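Local structure of acyltransferase (Streptococcus pneumoniae, 5UG1) at residues Gln22-Gly27 and Leu159-Ile164; Gln29-Val34 and Asn42-Asn47; Pro55-Ile60 and Thr166-Ala171. The protein probably transfers O-linked acetyl groups onto peptidoglycan in the pneumococcal cell wall, as the C-terminal catalytic domain of the O-acetyltransferase OatA. One frame throughout, in Å; residues are numbered along the deposited sequence.

Contact 1: Gln22-Gly27 and Leu159-Ile164; sequences QTALPG and LYADTI
Leu25 turns its CG away from its own carbonyl carbon (chi1 -51°), and the fully extended next torsion carries CD1 to Ile164. Ile164 answers with its CG2 methyl, which lies anti to the backbone N while CG1 takes the position beside it (chi1 -71°). Leu25 CD1 and Ile164 CG2 meet at 4.0 Å, and the two side chains cross at about a right angle. Leu25 is the first residue to leave the helical conformation after helix 18-24. It therefore extends the helix contact into the loop.

Ala161, about one turn before Ile164 on helix 150-171, puts its CB 4.0 Å from Ala24 CB. Both methyls point at the opposite segment. With such short side chains the backbones come near, and Ala24 CA lies 6.3 Å from Ala161 CA. Ala161 also touches Ala20 and Leu21 of helix 18-24, and Ile164 touches Leu21. At the margin Asp162 bends back, bringing OD1 to 4.3 Å from Ala24 CB. The charge of Asp162 is met by Lys158, which forms a salt bridge with OD2.

The two main meetings, Leu25 with Ile164 and Ala24 with Ala161, are apolar; the Asp162 carboxylate only skirts them. The pairing joins helix 18-24 to the long C-terminal helix 150-171 on one face of the parallel sheet, an arrangement found in three-layer alpha/beta/alpha folds.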
loop_
_atom_site.group_PDB
_atom_site.type_symbol
_atom_site.label_atom_id
_atom_site.label_comp_id
_atom_site.label_asym_id
_atom_site.label_seq_id
_atom_site.Cartn_x
_atom_site.Cartn_y
_atom_site.Cartn_z
ATOM N N GLN A 22 -7.273 10.641 -3.756
ATOM C CA GLN A 22 -8.442 11.352 -3.240
ATOM C C GLN A 22 -9.536 11.456 -4.289
ATOM O O GLN A 22 -10.725 11.395 -3.963
ATOM C CB GLN A 22 -8.050 12.753 -2.773
ATOM C CG GLN A 22 -8.998 13.320 -1.741
ATOM C CD GLN A 22 -8.931 12.547 -0.449
ATOM O OE1 GLN A 22 -7.997 12.717 0.340
ATOM N NE2 GLN A 22 -9.907 11.667 -0.232
ATOM N N THR A 23 -9.150 11.628 -5.551
ATOM C CA THR A 23 -10.128 11.707 -6.634
ATOM C C THR A 23 -10.795 10.359 -6.865
ATOM O O THR A 23 -12.014 10.287 -7.050
ATOM C CB THR A 23 -9.440 12.214 -7.905
ATOM O OG1 THR A 23 -9.022 13.565 -7.690
ATOM C CG2 THR A 23 -10.379 12.174 -9.105
ATOM N N ALA A 24 -10.018 9.274 -6.820
ATOM C CA ALA A 24 -10.577 7.953 -7.063
ATOM C C ALA A 24 -11.322 7.421 -5.851
ATOM O O ALA A 24 -12.233 6.603 -6.002
ATOM C CB ALA A 24 -9.470 6.978 -7.465
ATOM N N LEU A 25 -10.966 7.879 -4.656
ATOM C CA LEU A 25 -11.559 7.403 -3.408
ATOM C C LEU A 25 -12.091 8.582 -2.599
ATOM O O LEU A 25 -11.583 8.876 -1.507
ATOM C CB LEU A 25 -10.525 6.622 -2.594
ATOM C CG LEU A 25 -9.768 5.513 -3.321
ATOM C CD1 LEU A 25 -8.744 4.873 -2.392
ATOM C CD2 LEU A 25 -10.742 4.481 -3.837
ATOM N N PRO A 26 -13.123 9.269 -3.092
ATOM C CA PRO A 26 -13.648 10.431 -2.361
ATOM C C PRO A 26 -14.017 10.061 -0.934
ATOM O O PRO A 26 -14.685 9.058 -0.688
ATOM C CB PRO A 26 -14.891 10.836 -3.168
ATOM C CG PRO A 26 -14.750 10.192 -4.478
ATOM C CD PRO A 26 -13.951 8.936 -4.263
ATOM N N GLY A 27 -13.572 10.879 0.015
ATOM C CA GLY A 27 -13.858 10.613 1.412
ATOM C C GLY A 27 -12.924 9.634 2.083
ATOM O O GLY A 27 -13.056 9.409 3.291
ATOM N N LEU A 159 -2.938 5.162 -12.337
ATOM C CA LEU A 159 -2.751 3.716 -12.251
ATOM C C LEU A 159 -2.600 3.274 -10.806
ATOM O O LEU A 159 -3.149 2.243 -10.400
ATOM C CB LEU A 159 -1.516 3.284 -13.044
ATOM C CG LEU A 159 -1.648 3.122 -14.556
ATOM C CD1 LEU A 159 -0.267 3.111 -15.188
ATOM C CD2 LEU A 159 -2.391 1.842 -14.867
ATOM N N TYR A 160 -1.841 4.040 -10.024
ATOM C CA TYR A 160 -1.636 3.703 -8.625
ATOM C C TYR A 160 -2.947 3.792 -7.853
ATOM O O TYR A 160 -3.308 2.864 -7.121
ATOM C CB TYR A 160 -0.568 4.619 -8.036
ATOM C CG TYR A 160 -0.142 4.308 -6.615
ATOM C CD1 TYR A 160 -0.853 4.807 -5.533
ATOM C CD2 TYR A 160 0.989 3.546 -6.360
ATOM C CE1 TYR A 160 -0.469 4.548 -4.231
ATOM C CE2 TYR A 160 1.392 3.281 -5.051
ATOM C CZ TYR A 160 0.656 3.788 -3.991
ATOM O OH TYR A 160 1.036 3.534 -2.689
ATOM N N ALA A 161 -3.696 4.879 -8.039
ATOM C CA ALA A 161 -4.958 5.020 -7.324
ATOM C C ALA A 161 -5.959 3.944 -7.737
ATOM O O ALA A 161 -6.662 3.382 -6.888
ATOM C CB ALA A 161 -5.538 6.415 -7.552
ATOM N N ASP A 162 -6.035 3.635 -9.038
ATOM C CA ASP A 162 -7.014 2.652 -9.502
ATOM C C ASP A 162 -6.696 1.252 -8.997
ATOM O O ASP A 162 -7.612 0.443 -8.803
ATOM C CB ASP A 162 -7.095 2.648 -11.022
ATOM C CG ASP A 162 -7.841 3.861 -11.573
ATOM O OD1 ASP A 162 -8.641 4.471 -10.825
ATOM O OD2 ASP A 162 -7.625 4.200 -12.759
ATOM N N THR A 163 -5.414 0.943 -8.797
ATOM C CA THR A 163 -5.046 -0.352 -8.240
ATOM C C THR A 163 -5.640 -0.528 -6.851
ATOM O O THR A 163 -6.201 -1.579 -6.527
ATOM C CB THR A 163 -3.523 -0.483 -8.198
ATOM O OG1 THR A 163 -2.993 -0.279 -9.514
ATOM C CG2 THR A 163 -3.122 -1.870 -7.715
ATOM N N ILE A 164 -5.536 0.510 -6.018
ATOM C CA ILE A 164 -6.075 0.445 -4.664
ATOM C C ILE A 164 -7.604 0.447 -4.690
ATOM O O ILE A 164 -8.250 -0.306 -3.951
ATOM C CB ILE A 164 -5.483 1.595 -3.823
ATOM C CG1 ILE A 164 -4.000 1.294 -3.541
ATOM C CG2 ILE A 164 -6.244 1.806 -2.512
ATOM C CD1 ILE A 164 -3.218 2.488 -3.066
#

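Contact 2: Gln29-Val34 and Asn42-Asn47; sequences QINAQV and NEIMLN. With 03S (methanesulfonic acid), chain B.
Ile44 faces two amide side chains, Asn31 and Gln33, which approach it from the strand side. Asn31 and Ile44 cross obliquely. The torsion of Asn31 (chi1 172°) sets its amide anti to the backbone N and directs it at the helix. Its ND2 comes to 3.7 Å from Ile44 CG2, and the methyl sits beyond the nitrogen, tilted out of the amide plane. Gln33 comes head-on instead. Its chain is extended beyond CG, and NE2 lies 4.0 Å from Ile44 CD1, close to the line of the CD-NE2 bond. One isoleucine thus uses two methyls for two amide nitrogens. These are van der Waals contacts between polar ends and carbon, at the protein surface.

Val34 follows in the same segment and belongs to the methanesulfonic acid pocket. Val34 O lies 3.4 Å from ligand O12, a close approach only; the ligand is hydrogen-bonded to Ser12 N.

Strand 29-32 is an outermost strand of the sheet and pairs with strand 6-10. Helix 38-50 lies over that edge, with Ile44 and Met45 resting on Ile9 of strand 6-10. The helix also meets helix 70-80, where Met45 touches Ile77 and Leu46 touches Asn80.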
loop_
_atom_site.group_PDB
_atom_site.type_symbol
_atom_site.label_atom_id
_atom_site.label_comp_id
_atom_site.label_asym_id
_atom_site.label_seq_id
_atom_site.Cartn_x
_atom_site.Cartn_y
_atom_site.Cartn_z
ATOM N N GLN A 29 -9.411 8.698 3.807
ATOM C CA GLN A 29 -8.448 9.442 4.605
ATOM C C GLN A 29 -7.062 9.014 4.149
ATOM O O GLN A 29 -6.618 7.904 4.460
ATOM C CB GLN A 29 -8.641 9.168 6.095
ATOM C CG GLN A 29 -9.957 9.667 6.661
ATOM C CD GLN A 29 -10.118 9.305 8.125
ATOM O OE1 GLN A 29 -10.920 8.445 8.482
ATOM N NE2 GLN A 29 -9.354 9.960 8.977
ATOM N N ILE A 30 -6.389 9.878 3.398
ATOM C CA ILE A 30 -5.081 9.567 2.840
ATOM C C ILE A 30 -4.055 10.142 3.805
ATOM O O ILE A 30 -3.942 11.365 3.947
ATOM C CB ILE A 30 -4.912 10.131 1.420
ATOM C CG1 ILE A 30 -6.113 9.777 0.533
ATOM C CG2 ILE A 30 -3.639 9.596 0.763
ATOM C CD1 ILE A 30 -6.251 8.299 0.236
ATOM N N ASN A 31 -3.337 9.267 4.505
ATOM C CA ASN A 31 -2.302 9.674 5.454
ATOM C C ASN A 31 -0.983 9.114 4.923
ATOM O O ASN A 31 -0.555 8.018 5.290
ATOM C CB ASN A 31 -2.659 9.186 6.875
ATOM C CG ASN A 31 -1.538 9.401 7.884
ATOM O OD1 ASN A 31 -0.587 10.156 7.651
ATOM N ND2 ASN A 31 -1.653 8.728 9.027
ATOM N N ALA A 32 -0.339 9.867 4.032
ATOM C CA ALA A 32 0.892 9.424 3.387
ATOM C C ALA A 32 1.966 10.471 3.598
ATOM O O ALA A 32 1.684 11.672 3.552
ATOM C CB ALA A 32 0.689 9.170 1.882
ATOM N N GLN A 33 3.175 10.038 3.889
ATOM C CA GLN A 33 4.297 10.933 4.141
ATOM C C GLN A 33 5.590 10.385 3.580
ATOM O O GLN A 33 5.711 9.225 3.323
ATOM C CB GLN A 33 4.499 11.180 5.637
ATOM C CG GLN A 33 3.245 11.425 6.424
ATOM C CD GLN A 33 3.495 11.341 7.890
ATOM O OE1 GLN A 33 4.156 12.201 8.469
ATOM N NE2 GLN A 33 2.988 10.303 8.508
ATOM N N VAL A 34 6.566 11.241 3.419
ATOM C CA VAL A 34 7.757 10.892 2.684
ATOM C C VAL A 34 8.552 9.713 3.214
ATOM O O VAL A 34 8.862 8.828 2.473
ATOM C CB VAL A 34 8.692 12.092 2.465
ATOM C CG1 VAL A 34 9.846 11.680 1.600
ATOM C CG2 VAL A 34 7.944 13.241 1.839
ATOM N N ASN A 42 3.092 0.418 10.907
ATOM C CA ASN A 42 2.600 -0.438 11.985
ATOM C C ASN A 42 2.296 0.384 13.233
ATOM O O ASN A 42 1.247 0.220 13.866
ATOM C CB ASN A 42 3.651 -1.516 12.290
ATOM C CG ASN A 42 3.060 -2.765 12.944
ATOM O OD1 ASN A 42 1.926 -2.750 13.421
ATOM N ND2 ASN A 42 3.840 -3.856 12.968
ATOM N N GLU A 43 3.225 1.265 13.609
ATOM C CA GLU A 43 3.039 2.111 14.786
ATOM C C GLU A 43 1.910 3.115 14.569
ATOM O O GLU A 43 1.073 3.311 15.458
ATOM C CB GLU A 43 4.356 2.813 15.114
ATOM C CG GLU A 43 5.513 1.844 15.461
ATOM C CD GLU A 43 6.883 2.473 15.242
ATOM O OE1 GLU A 43 6.937 3.611 14.723
ATOM O OE2 GLU A 43 7.907 1.836 15.577
ATOM N N ILE A 44 1.861 3.739 13.386
ATOM C CA ILE A 44 0.769 4.661 13.042
ATOM C C ILE A 44 -0.576 3.950 13.100
ATOM O O ILE A 44 -1.562 4.497 13.623
ATOM C CB ILE A 44 1.005 5.284 11.650
ATOM C CG1 ILE A 44 2.242 6.189 11.666
ATOM C CG2 ILE A 44 -0.225 6.077 11.178
ATOM C CD1 ILE A 44 2.611 6.740 10.296
ATOM N N MET A 45 -0.636 2.717 12.568
ATOM C CA MET A 45 -1.876 1.941 12.571
ATOM C C MET A 45 -2.427 1.758 13.983
ATOM O O MET A 45 -3.600 2.050 14.250
ATOM C CB MET A 45 -1.646 0.577 11.924
ATOM C CG MET A 45 -2.926 -0.266 11.852
ATOM S SD MET A 45 -2.653 -1.911 11.189
ATOM C CE MET A 45 -1.613 -2.617 12.482
ATOM N N LEU A 46 -1.589 1.266 14.904
ATOM C CA LEU A 46 -2.028 1.038 16.280
ATOM C C LEU A 46 -2.288 2.342 17.027
ATOM O O LEU A 46 -3.211 2.417 17.847
ATOM C CB LEU A 46 -0.992 0.215 17.025
ATOM C CG LEU A 46 -0.849 -1.213 16.513
ATOM C CD1 LEU A 46 0.266 -1.896 17.285
ATOM C CD2 LEU A 46 -2.182 -1.964 16.638
ATOM N N ASN A 47 -1.466 3.370 16.802
ATOM C CA ASN A 47 -1.758 4.665 17.411
ATOM C C ASN A 47 -3.153 5.136 17.016
ATOM O O ASN A 47 -3.939 5.570 17.865
ATOM C CB ASN A 47 -0.697 5.699 17.018
ATOM C CG ASN A 47 0.564 5.630 17.900
ATOM O OD1 ASN A 47 0.530 5.148 19.025
ATOM N ND2 ASN A 47 1.673 6.135 17.384
HETATM S S10 03S B . 9.471 7.180 -1.001
HETATM O O11 03S B . 9.769 6.269 -2.128
HETATM O O12 03S B . 8.910 6.405 0.127
HETATM C C13 03S B . 10.870 7.935 -0.513
#

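Contact 3: Pro55-Ile60 and Thr166-Ala171; sequences PKTVVI and TALQTA
This is a buried helix-on-sheet contact in the alpha/beta/alpha core. The end of helix 150-171 lies against strand 57-61, the central strand of the five-stranded parallel sheet. The domain has an atypical alpha/beta hydrolase fold; its 2-1-3-4-5 strand order is consistent with SGNH-type esterases.

Leu168 does the work from the helix. Its CB leaves the helix to one side, but the rest of the side chain swings in, and CD2 reaches the strand. There it meets Thr57 CG2 at 3.5 Å, closer than usual for two carbons, so the packing is tight at this point. The two side chains lie at a slant to each other. Thr57 holds its methyl anti to the backbone N (chi1 -48° for OG1), and that places CG2, not the hydroxyl, against the leucine.

Strand alternation decides which residues take part. Thr57 and Val59 point at the helix, while Val58 points away from it. Thr57 CA and Leu168 CA, the nearest CA pair across the two segments, are 8.2 Å apart, a gap spanned by side chains.

The same helix turn covers neighbouring strands. Leu168 also touches Ile88 of strand 86-90, and Ala167 touches Thr123 and Ala125 of strand 122-125. On the strand, Val59 also touches Thr6 and Leu8 of strand 6-10. Within the helix, Ala171 N is bonded to Ala167 O at 2.8 Å. At the looser end of the contact, Val59 CG2 lies 4.4 Å from the same methyl, Leu168 CD2.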
loop_
_atom_site.group_PDB
_atom_site.type_symbol
_atom_site.label_atom_id
_atom_site.label_comp_id
_atom_site.label_asym_id
_atom_site.label_seq_id
_atom_site.Cartn_x
_atom_site.Cartn_y
_atom_site.Cartn_z
ATOM N N PRO A 55 -10.522 3.558 10.821
ATOM C CA PRO A 55 -11.802 3.042 10.327
ATOM C C PRO A 55 -11.637 1.600 9.867
ATOM O O PRO A 55 -10.548 1.033 9.925
ATOM C CB PRO A 55 -12.108 3.972 9.158
ATOM C CG PRO A 55 -10.726 4.227 8.585
ATOM C CD PRO A 55 -9.816 4.337 9.787
ATOM N N LYS A 56 -12.732 1.040 9.340
ATOM C CA LYS A 56 -12.809 -0.397 9.095
ATOM C C LYS A 56 -11.726 -0.877 8.135
ATOM O O LYS A 56 -11.070 -1.889 8.384
ATOM C CB LYS A 56 -14.187 -0.771 8.551
ATOM C CG LYS A 56 -14.337 -2.269 8.365
ATOM C CD LYS A 56 -15.676 -2.633 7.804
ATOM C CE LYS A 56 -15.620 -2.738 6.297
ATOM N NZ LYS A 56 -16.952 -3.124 5.735
ATOM N N THR A 57 -11.545 -0.195 7.017
ATOM C CA THR A 57 -10.606 -0.648 6.004
ATOM C C THR A 57 -9.303 0.133 6.133
ATOM O O THR A 57 -9.306 1.370 6.124
ATOM C CB THR A 57 -11.195 -0.495 4.602
ATOM O OG1 THR A 57 -12.521 -1.037 4.589
ATOM C CG2 THR A 57 -10.355 -1.243 3.606
ATOM N N VAL A 58 -8.196 -0.597 6.251
ATOM C CA VAL A 58 -6.860 -0.040 6.427
ATOM C C VAL A 58 -6.032 -0.388 5.195
ATOM O O VAL A 58 -5.934 -1.562 4.811
ATOM C CB VAL A 58 -6.194 -0.587 7.704
ATOM C CG1 VAL A 58 -4.870 0.127 7.967
ATOM C CG2 VAL A 58 -7.146 -0.470 8.896
ATOM N N VAL A 59 -5.438 0.621 4.574
ATOM C CA VAL A 59 -4.568 0.417 3.424
ATOM C C VAL A 59 -3.143 0.742 3.845
ATOM O O VAL A 59 -2.852 1.877 4.245
ATOM C CB VAL A 59 -4.996 1.266 2.218
ATOM C CG1 VAL A 59 -4.182 0.855 1.000
ATOM C CG2 VAL A 59 -6.503 1.096 1.952
ATOM N N ILE A 60 -2.259 -0.250 3.747
ATOM C CA ILE A 60 -0.848 -0.103 4.087
ATOM C C ILE A 60 -0.095 0.010 2.766
ATOM O O ILE A 60 0.106 -0.990 2.066
ATOM C CB ILE A 60 -0.332 -1.276 4.935
ATOM C CG1 ILE A 60 -1.159 -1.447 6.212
ATOM C CG2 ILE A 60 1.174 -1.092 5.266
ATOM C CD1 ILE A 60 -1.282 -0.172 7.107
ATOM N N THR A 166 -9.459 -0.830 -6.953
ATOM C CA THR A 166 -9.888 -2.167 -7.347
ATOM C C THR A 166 -9.778 -3.151 -6.189
ATOM O O THR A 166 -10.651 -4.001 -6.015
ATOM C CB THR A 166 -9.077 -2.636 -8.549
ATOM O OG1 THR A 166 -9.402 -1.809 -9.669
ATOM C CG2 THR A 166 -9.408 -4.077 -8.896
ATOM N N ALA A 167 -8.720 -3.044 -5.377
ATOM C CA ALA A 167 -8.604 -3.885 -4.187
ATOM C C ALA A 167 -9.721 -3.598 -3.180
ATOM O O ALA A 167 -10.283 -4.524 -2.587
ATOM C CB ALA A 167 -7.236 -3.681 -3.537
ATOM N N LEU A 168 -10.048 -2.321 -2.961
ATOM C CA LEU A 168 -11.151 -1.997 -2.063
ATOM C C LEU A 168 -12.460 -2.590 -2.561
ATOM O O LEU A 168 -13.255 -3.110 -1.771
ATOM C CB LEU A 168 -11.281 -0.484 -1.910
ATOM C CG LEU A 168 -10.184 0.168 -1.077
ATOM C CD1 LEU A 168 -10.037 1.625 -1.432
ATOM C CD2 LEU A 168 -10.526 0.035 0.382
ATOM N N GLN A 169 -12.708 -2.522 -3.868
ATOM C CA GLN A 169 -13.918 -3.146 -4.397
ATOM C C GLN A 169 -13.884 -4.650 -4.181
ATOM O O GLN A 169 -14.890 -5.251 -3.796
ATOM C CB GLN A 169 -14.090 -2.819 -5.880
ATOM C CG GLN A 169 -14.361 -1.361 -6.148
ATOM C CD GLN A 169 -14.840 -1.113 -7.564
ATOM O OE1 GLN A 169 -14.050 -1.134 -8.515
ATOM N NE2 GLN A 169 -16.144 -0.885 -7.715
ATOM N N THR A 170 -12.723 -5.272 -4.419
ATOM C CA THR A 170 -12.561 -6.697 -4.141
ATOM C C THR A 170 -12.852 -7.011 -2.680
ATOM O O THR A 170 -13.534 -7.997 -2.372
ATOM C CB THR A 170 -11.139 -7.139 -4.496
ATOM O OG1 THR A 170 -10.901 -6.959 -5.899
ATOM C CG2 THR A 170 -10.913 -8.600 -4.109
ATOM N N ALA A 171 -12.351 -6.176 -1.767
ATOM C CA ALA A 171 -12.467 -6.423 -0.337
ATOM C C ALA A 171 -13.864 -6.154 0.205
ATOM O O ALA A 171 -14.113 -6.447 1.380
ATOM C CB ALA A 171 -11.454 -5.573 0.440
#

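Overall arrangement
Contacts 1 and 3 share helix 150-171, and their centres are about 11 Å apart. They touch each other, with Leu25 CD1 3.6 Å from Leu168 CD1. The second segments of contacts 1 and 3 follow both first segments. Contact 2 lies about 17 Å from contact 1 and 15 Å from contact 3, centre to centre. Both its segments fall between the two segments of contact 1, and it is complete before residue 55. Strand 29-32, helix 38-50 and strand 57-61 form a beta-alpha-beta crossover that links contacts 2 and 3, passing strand 6-10, which lies between the two strands. Helices thus pack on both faces of one parallel sheet, and the ligand pocket adjoins contact 2 through Val34.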